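Local atomic coordinates of transcriptional regulator (Aquifex aeolicus, PDB entry 2EH3), a protein that probably binds DNA through an N-terminal helix-turn-helix and regulates transcription as a TetR/AcrR-type regulator. Residues S63-N68 / K116-K121; N106-K111 / F141-I146. One frame throughout, in Å; residues are numbered along the deposited sequence.

Both contacts use helix 105-126, which is part of the C-terminal, all-helical region of this TetR-like regulator. Contact 1 packs the end of helix 46-67 against residues 116-121. Contact 2 lies further back along helix 105-126, where residues 106-111 meet helix 131-152. The two centres are 15 Å apart, and the nearest atoms are about 5 Å apart, without touching. Contact 1 is apolar and built round one phenylalanine ring, whereas contact 2 rests on one probable hydrogen bond between a tyrosine and an arginine. The magnesium ligands Glu75 and Glu78 lie about 11 Å from Phe119 of contact 1, measured between side chains. Contact 2 is away from the metal sites and close to the second subunit.

Contact 1: residues S63-N68 / K116-K121; sequences SLFEEN and KRRFEK
Phe65 and Arg118 meet where the last turn of helix 46-67 packs on helix 105-126. This helix-helix packing joins the long helix that follows the predicted helix-turn-helix to the C-terminal region. The CA atoms of Phe65 and Arg118 are 7.2 Å apart. Phe65 CB points at the other helix, and a chi1 of -82° sets CG anti to its own carbonyl carbon. This puts one face of the ring under Arg118 CB, which stands over its centre, 3.9 Å from the ring centroid and 13° off the normal, a CH-pi contact. Out along the ring, Phe65 CD2 also meets Arg118 CD at 3.9 Å. On the other branch, Phe65 CE1 lies 3.7 Å from Phe119 CA. At the tip, Phe65 CZ reaches Phe119 CB at 4.0 Å.

The Arg118 chain is extended from CG to NE, and its guanidinium plane is 26° from the Phe65 ring plane. NE forms a salt bridge with Asp114, one turn earlier. Glu66 OE2 is 4.8 Å from Arg118 NH1, not in contact; the opposite charges may attract weakly.

Around this buried patch, Leu64 packs on Leu76, Met79 and Val83 of helix 73-86. Phe119 touches Ile138 of helix 131-152.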
loop_
_atom_site.group_PDB
_atom_site.type_symbol
_atom_site.label_atom_id
_atom_site.label_comp_id
_atom_site.label_asym_id
_atom_site.label_seq_id
_atom_site.Cartn_x
_atom_site.Cartn_y
_atom_site.Cartn_z
ATOM N N SER A 63 10.067 11.125 -17.376
ATOM C CA SER A 63 9.917 12.372 -18.142
ATOM C C SER A 63 9.450 13.519 -17.261
ATOM O O SER A 63 9.941 14.647 -17.381
ATOM C CB SER A 63 8.906 12.190 -19.280
ATOM O OG SER A 63 9.450 11.340 -20.262
ATOM N N LEU A 64 8.488 13.237 -16.385
ATOM C CA LEU A 64 7.972 14.249 -15.481
ATOM C C LEU A 64 9.112 14.868 -14.662
ATOM O O LEU A 64 9.209 16.096 -14.542
ATOM C CB LEU A 64 6.927 13.625 -14.544
ATOM C CG LEU A 64 6.336 14.519 -13.449
ATOM C CD1 LEU A 64 4.829 14.313 -13.382
ATOM C CD2 LEU A 64 6.963 14.195 -12.118
ATOM N N PHE A 65 9.967 14.025 -14.092
ATOM C CA PHE A 65 11.069 14.535 -13.299
ATOM C C PHE A 65 12.034 15.323 -14.165
ATOM O O PHE A 65 12.468 16.396 -13.770
ATOM C CB PHE A 65 11.838 13.393 -12.622
ATOM C CG PHE A 65 11.201 12.902 -11.366
ATOM C CD1 PHE A 65 11.160 13.702 -10.237
ATOM C CD2 PHE A 65 10.624 11.631 -11.312
ATOM C CE1 PHE A 65 10.556 13.250 -9.069
ATOM C CE2 PHE A 65 10.022 11.177 -10.144
ATOM C CZ PHE A 65 9.993 11.998 -9.022
ATOM N N GLU A 66 12.355 14.802 -15.344
ATOM C CA GLU A 66 13.330 15.488 -16.204
ATOM C C GLU A 66 12.807 16.841 -16.692
ATOM O O GLU A 66 13.542 17.840 -16.705
ATOM C CB GLU A 66 13.689 14.616 -17.426
ATOM C CG GLU A 66 14.442 13.311 -17.113
ATOM C CD GLU A 66 14.661 12.438 -18.359
ATOM O OE1 GLU A 66 13.891 12.579 -19.337
ATOM O OE2 GLU A 66 15.590 11.595 -18.362
ATOM N N GLU A 67 11.534 16.881 -17.061
ATOM C CA GLU A 67 10.941 18.097 -17.611
ATOM C C GLU A 67 10.517 19.163 -16.621
ATOM O O GLU A 67 10.202 20.290 -17.015
ATOM C CB GLU A 67 9.730 17.731 -18.473
ATOM C CG GLU A 67 10.068 16.773 -19.601
ATOM C CD GLU A 67 8.837 16.143 -20.262
ATOM O OE1 GLU A 67 7.707 16.301 -19.757
ATOM O OE2 GLU A 67 9.011 15.456 -21.290
ATOM N N ASN A 68 10.514 18.821 -15.336
ATOM C CA ASN A 68 10.070 19.739 -14.308
ATOM C C ASN A 68 11.044 19.895 -13.158
ATOM O O ASN A 68 10.653 20.297 -12.060
ATOM C CB ASN A 68 8.710 19.282 -13.780
ATOM C CG ASN A 68 7.678 19.194 -14.882
ATOM O OD1 ASN A 68 7.390 18.119 -15.416
ATOM N ND2 ASN A 68 7.140 20.340 -15.250
ATOM N N LYS A 116 11.626 7.155 -5.931
ATOM C CA LYS A 116 12.130 7.733 -4.689
ATOM C C LYS A 116 13.524 8.324 -4.890
ATOM O O LYS A 116 13.796 9.432 -4.408
ATOM C CB LYS A 116 12.181 6.676 -3.583
ATOM C CG LYS A 116 12.323 7.282 -2.198
ATOM C CD LYS A 116 12.006 6.253 -1.128
ATOM C CE LYS A 116 13.262 5.613 -0.569
ATOM N NZ LYS A 116 13.991 6.552 0.317
ATOM N N ARG A 117 14.393 7.600 -5.600
ATOM C CA ARG A 117 15.745 8.092 -5.854
ATOM C C ARG A 117 15.695 9.399 -6.637
ATOM O O ARG A 117 16.417 10.349 -6.314
ATOM C CB ARG A 117 16.584 7.074 -6.641
ATOM C CG ARG A 117 17.073 5.876 -5.829
ATOM C CD ARG A 117 18.168 5.102 -6.586
ATOM N NE ARG A 117 17.727 4.592 -7.888
ATOM C CZ ARG A 117 17.053 3.455 -8.061
ATOM N NH1 ARG A 117 16.747 2.706 -7.015
ATOM N NH2 ARG A 117 16.686 3.069 -9.276
ATOM N N ARG A 118 14.832 9.467 -7.651
ATOM C CA ARG A 118 14.737 10.687 -8.441
ATOM C C ARG A 118 14.176 11.853 -7.648
ATOM O O ARG A 118 14.627 13.000 -7.785
ATOM C CB ARG A 118 13.875 10.444 -9.681
ATOM C CG ARG A 118 14.529 9.494 -10.621
ATOM C CD ARG A 118 13.625 9.201 -11.795
ATOM N NE ARG A 118 14.236 8.224 -12.697
ATOM C CZ ARG A 118 15.068 8.556 -13.681
ATOM N NH1 ARG A 118 15.381 9.830 -13.882
ATOM N NH2 ARG A 118 15.576 7.615 -14.456
ATOM N N PHE A 119 13.170 11.580 -6.826
ATOM C CA PHE A 119 12.592 12.610 -6.020
ATOM C C PHE A 119 13.639 13.114 -5.019
ATOM O O PHE A 119 13.767 14.323 -4.768
ATOM C CB PHE A 119 11.360 12.046 -5.310
ATOM C CG PHE A 119 10.591 13.063 -4.544
ATOM C CD1 PHE A 119 10.434 14.367 -5.015
ATOM C CD2 PHE A 119 9.993 12.697 -3.333
ATOM C CE1 PHE A 119 9.688 15.299 -4.293
ATOM C CE2 PHE A 119 9.253 13.611 -2.610
ATOM C CZ PHE A 119 9.096 14.913 -3.085
ATOM N N GLU A 120 14.387 12.185 -4.439
ATOM C CA GLU A 120 15.426 12.581 -3.486
ATOM C C GLU A 120 16.434 13.494 -4.124
ATOM O O GLU A 120 16.805 14.527 -3.527
ATOM C CB GLU A 120 16.179 11.371 -2.931
ATOM C CG GLU A 120 15.458 10.761 -1.807
ATOM C CD GLU A 120 16.313 9.875 -0.962
ATOM O OE1 GLU A 120 15.698 9.287 -0.061
ATOM O OE2 GLU A 120 17.562 9.754 -1.169
ATOM N N LYS A 121 16.890 13.121 -5.327
ATOM C CA LYS A 121 17.885 13.917 -6.054
ATOM C C LYS A 121 17.361 15.329 -6.262
ATOM O O LYS A 121 18.084 16.302 -6.104
ATOM C CB LYS A 121 18.209 13.279 -7.408
ATOM C CG LYS A 121 19.010 11.975 -7.275
ATOM C CD LYS A 121 19.505 11.432 -8.616
ATOM C CE LYS A 121 19.870 9.936 -8.518
ATOM N NZ LYS A 121 20.737 9.603 -7.344
#

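Contact 2: residues N106-K111 / F141-I146; sequences NIYFEK and FLRQLI
This contact belongs to the C-terminal helical domain of the TetR fold, at a point where helices 105-126 and 131-152 of one chain lie close to the second subunit. Tyr108 and Arg143 bridge the two helices with their side chains. The backbones are well apart: the nearest CA atoms, those of Tyr108 and Arg143, are 13.1 Å from each other.

The side chains approach from opposite directions. Tyr108 has CG anti to its backbone N, with chi1 174°, which carries the phenol toward helix 131-152. Arg143 CB points toward residues 106-111, and the chain bends at chi3 before the guanidinium. Arg143 NH2 donates a hydrogen bond to Tyr108 OH at 2.7 Å, with an N-H...O angle of 147°. The position of NH2 is less sure, because it sits too close to another atom of the model. Both the length and the angle are therefore uncertain. The hydroxyl lies at the edge of the guanidinium, in its plane. The ring and guanidinium planes are 56° apart, so the two flat groups do not stack.

Within helix 105-126, Tyr108 CD2 lies over the centre of the Phe109 ring, 3.8 Å above its plane. Asn106 ND2 donates to Glu110 OE2 at 2.9 Å, one turn on.

The other terminal nitrogen, Arg143 NH1, is hydrogen-bonded to Gln144 OE1 and His148 NE2 of the second subunit. If the NH2 bond holds, Arg143 would link Tyr108 of its own chain to that subunit. Within the chain, Tyr108 meets Phe94 and Leu99 of helix 88-99, Leu142 packs on Phe80 and Leu84 of helix 73-86, and Phe141 packs on Leu164 of helix 157-171.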
loop_
_atom_site.group_PDB
_atom_site.type_symbol
_atom_site.label_atom_id
_atom_site.label_comp_id
_atom_site.label_asym_id
_atom_site.label_seq_id
_atom_site.Cartn_x
_atom_site.Cartn_y
_atom_site.Cartn_z
ATOM N N ASN A 106 8.881 -7.728 -6.963
ATOM C CA ASN A 106 10.151 -7.029 -7.096
ATOM C C ASN A 106 10.054 -5.833 -8.049
ATOM O O ASN A 106 10.756 -4.837 -7.853
ATOM C CB ASN A 106 11.226 -7.990 -7.593
ATOM C CG ASN A 106 10.962 -8.460 -9.012
ATOM O OD1 ASN A 106 10.012 -9.224 -9.279
ATOM N ND2 ASN A 106 11.787 -7.983 -9.948
ATOM N N ILE A 107 9.212 -5.925 -9.079
ATOM C CA ILE A 107 9.074 -4.820 -10.033
ATOM C C ILE A 107 8.409 -3.637 -9.362
ATOM O O ILE A 107 8.819 -2.480 -9.557
ATOM C CB ILE A 107 8.239 -5.256 -11.256
ATOM C CG1 ILE A 107 8.954 -6.412 -11.944
ATOM C CG2 ILE A 107 8.019 -4.068 -12.231
ATOM C CD1 ILE A 107 8.120 -7.119 -13.014
ATOM N N TYR A 108 7.365 -3.913 -8.585
ATOM C CA TYR A 108 6.646 -2.878 -7.857
ATOM C C TYR A 108 7.665 -2.119 -7.040
ATOM O O TYR A 108 7.767 -0.894 -7.138
ATOM C CB TYR A 108 5.620 -3.501 -6.908
ATOM C CG TYR A 108 4.927 -2.521 -5.999
ATOM C CD1 TYR A 108 3.790 -1.822 -6.422
ATOM C CD2 TYR A 108 5.381 -2.309 -4.703
ATOM C CE1 TYR A 108 3.121 -0.947 -5.566
ATOM C CE2 TYR A 108 4.732 -1.434 -3.837
ATOM C CZ TYR A 108 3.592 -0.755 -4.273
ATOM O OH TYR A 108 2.940 0.073 -3.383
ATOM N N PHE A 109 8.441 -2.839 -6.244
ATOM C CA PHE A 109 9.430 -2.129 -5.428
ATOM C C PHE A 109 10.553 -1.459 -6.212
ATOM O O PHE A 109 11.052 -0.394 -5.796
ATOM C CB PHE A 109 9.976 -3.054 -4.331
ATOM C CG PHE A 109 8.993 -3.282 -3.214
ATOM C CD1 PHE A 109 8.519 -2.197 -2.464
ATOM C CD2 PHE A 109 8.493 -4.561 -2.939
ATOM C CE1 PHE A 109 7.559 -2.376 -1.455
ATOM C CE2 PHE A 109 7.523 -4.752 -1.921
ATOM C CZ PHE A 109 7.054 -3.653 -1.185
ATOM N N GLU A 110 10.944 -2.039 -7.345
ATOM C CA GLU A 110 12.010 -1.445 -8.144
ATOM C C GLU A 110 11.590 -0.073 -8.653
ATOM O O GLU A 110 12.353 0.900 -8.563
ATOM C CB GLU A 110 12.365 -2.372 -9.322
ATOM C CG GLU A 110 13.302 -3.513 -8.923
ATOM C CD GLU A 110 13.279 -4.689 -9.901
ATOM O OE1 GLU A 110 12.905 -4.488 -11.081
ATOM O OE2 GLU A 110 13.646 -5.821 -9.488
ATOM N N LYS A 111 10.368 0.028 -9.151
ATOM C CA LYS A 111 9.852 1.269 -9.688
ATOM C C LYS A 111 9.655 2.324 -8.632
ATOM O O LYS A 111 9.903 3.506 -8.881
ATOM C CB LYS A 111 8.528 1.015 -10.423
ATOM C CG LYS A 111 8.690 0.143 -11.638
ATOM C CD LYS A 111 9.865 0.594 -12.526
ATOM C CE LYS A 111 9.844 -0.175 -13.840
ATOM N NZ LYS A 111 10.986 0.137 -14.746
ATOM N N PHE A 141 2.673 10.051 1.881
ATOM C CA PHE A 141 1.454 10.857 1.836
ATOM C C PHE A 141 0.759 10.720 0.481
ATOM O O PHE A 141 -0.458 10.531 0.421
ATOM C CB PHE A 141 1.861 12.311 2.149
ATOM C CG PHE A 141 0.762 13.341 1.993
ATOM C CD1 PHE A 141 -0.523 13.129 2.500
ATOM C CD2 PHE A 141 1.053 14.568 1.384
ATOM C CE1 PHE A 141 -1.508 14.145 2.406
ATOM C CE2 PHE A 141 0.088 15.567 1.298
ATOM C CZ PHE A 141 -1.192 15.351 1.815
ATOM N N LEU A 142 1.525 10.788 -0.601
ATOM C CA LEU A 142 0.934 10.676 -1.938
ATOM C C LEU A 142 0.305 9.296 -2.081
ATOM O O LEU A 142 -0.812 9.168 -2.597
ATOM C CB LEU A 142 2.012 10.907 -2.987
ATOM C CG LEU A 142 1.634 10.887 -4.459
ATOM C CD1 LEU A 142 0.590 11.961 -4.744
ATOM C CD2 LEU A 142 2.908 11.118 -5.268
ATOM N N ARG A 143 0.991 8.255 -1.610
ATOM C CA ARG A 143 0.434 6.904 -1.710
ATOM C C ARG A 143 -0.859 6.765 -0.873
ATOM O O ARG A 143 -1.832 6.163 -1.333
ATOM C CB ARG A 143 1.530 5.899 -1.348
ATOM C CG ARG A 143 2.652 6.008 -2.414
ATOM C CD ARG A 143 3.938 5.274 -2.049
ATOM N NE ARG A 143 3.800 3.824 -2.148
ATOM C CZ ARG A 143 4.738 2.966 -1.755
ATOM N NH1 ARG A 143 5.862 3.412 -1.237
ATOM N NH2 ARG A 143 4.562 1.665 -1.904
ATOM N N GLN A 144 -0.903 7.382 0.314
ATOM C CA GLN A 144 -2.091 7.364 1.174
ATOM C C GLN A 144 -3.262 8.001 0.401
ATOM O O GLN A 144 -4.376 7.467 0.372
ATOM C CB GLN A 144 -1.828 8.166 2.464
ATOM C CG GLN A 144 -3.038 8.441 3.373
ATOM C CD GLN A 144 -3.336 7.325 4.367
ATOM O OE1 GLN A 144 -2.501 6.460 4.618
ATOM N NE2 GLN A 144 -4.523 7.363 4.956
ATOM N N LEU A 145 -3.005 9.136 -0.245
ATOM C CA LEU A 145 -4.082 9.792 -0.992
ATOM C C LEU A 145 -4.560 8.967 -2.169
ATOM O O LEU A 145 -5.763 8.913 -2.448
ATOM C CB LEU A 145 -3.646 11.163 -1.505
ATOM C CG LEU A 145 -3.250 12.219 -0.475
ATOM C CD1 LEU A 145 -2.805 13.462 -1.268
ATOM C CD2 LEU A 145 -4.402 12.532 0.466
ATOM N N ILE A 146 -3.649 8.319 -2.877
ATOM C CA ILE A 146 -4.083 7.533 -4.025
ATOM C C ILE A 146 -4.847 6.306 -3.580
ATOM O O ILE A 146 -5.867 5.946 -4.163
ATOM C CB ILE A 146 -2.874 7.090 -4.871
ATOM C CG1 ILE A 146 -2.190 8.316 -5.474
ATOM C CG2 ILE A 146 -3.324 6.106 -5.976
ATOM C CD1 ILE A 146 -3.063 9.135 -6.381
#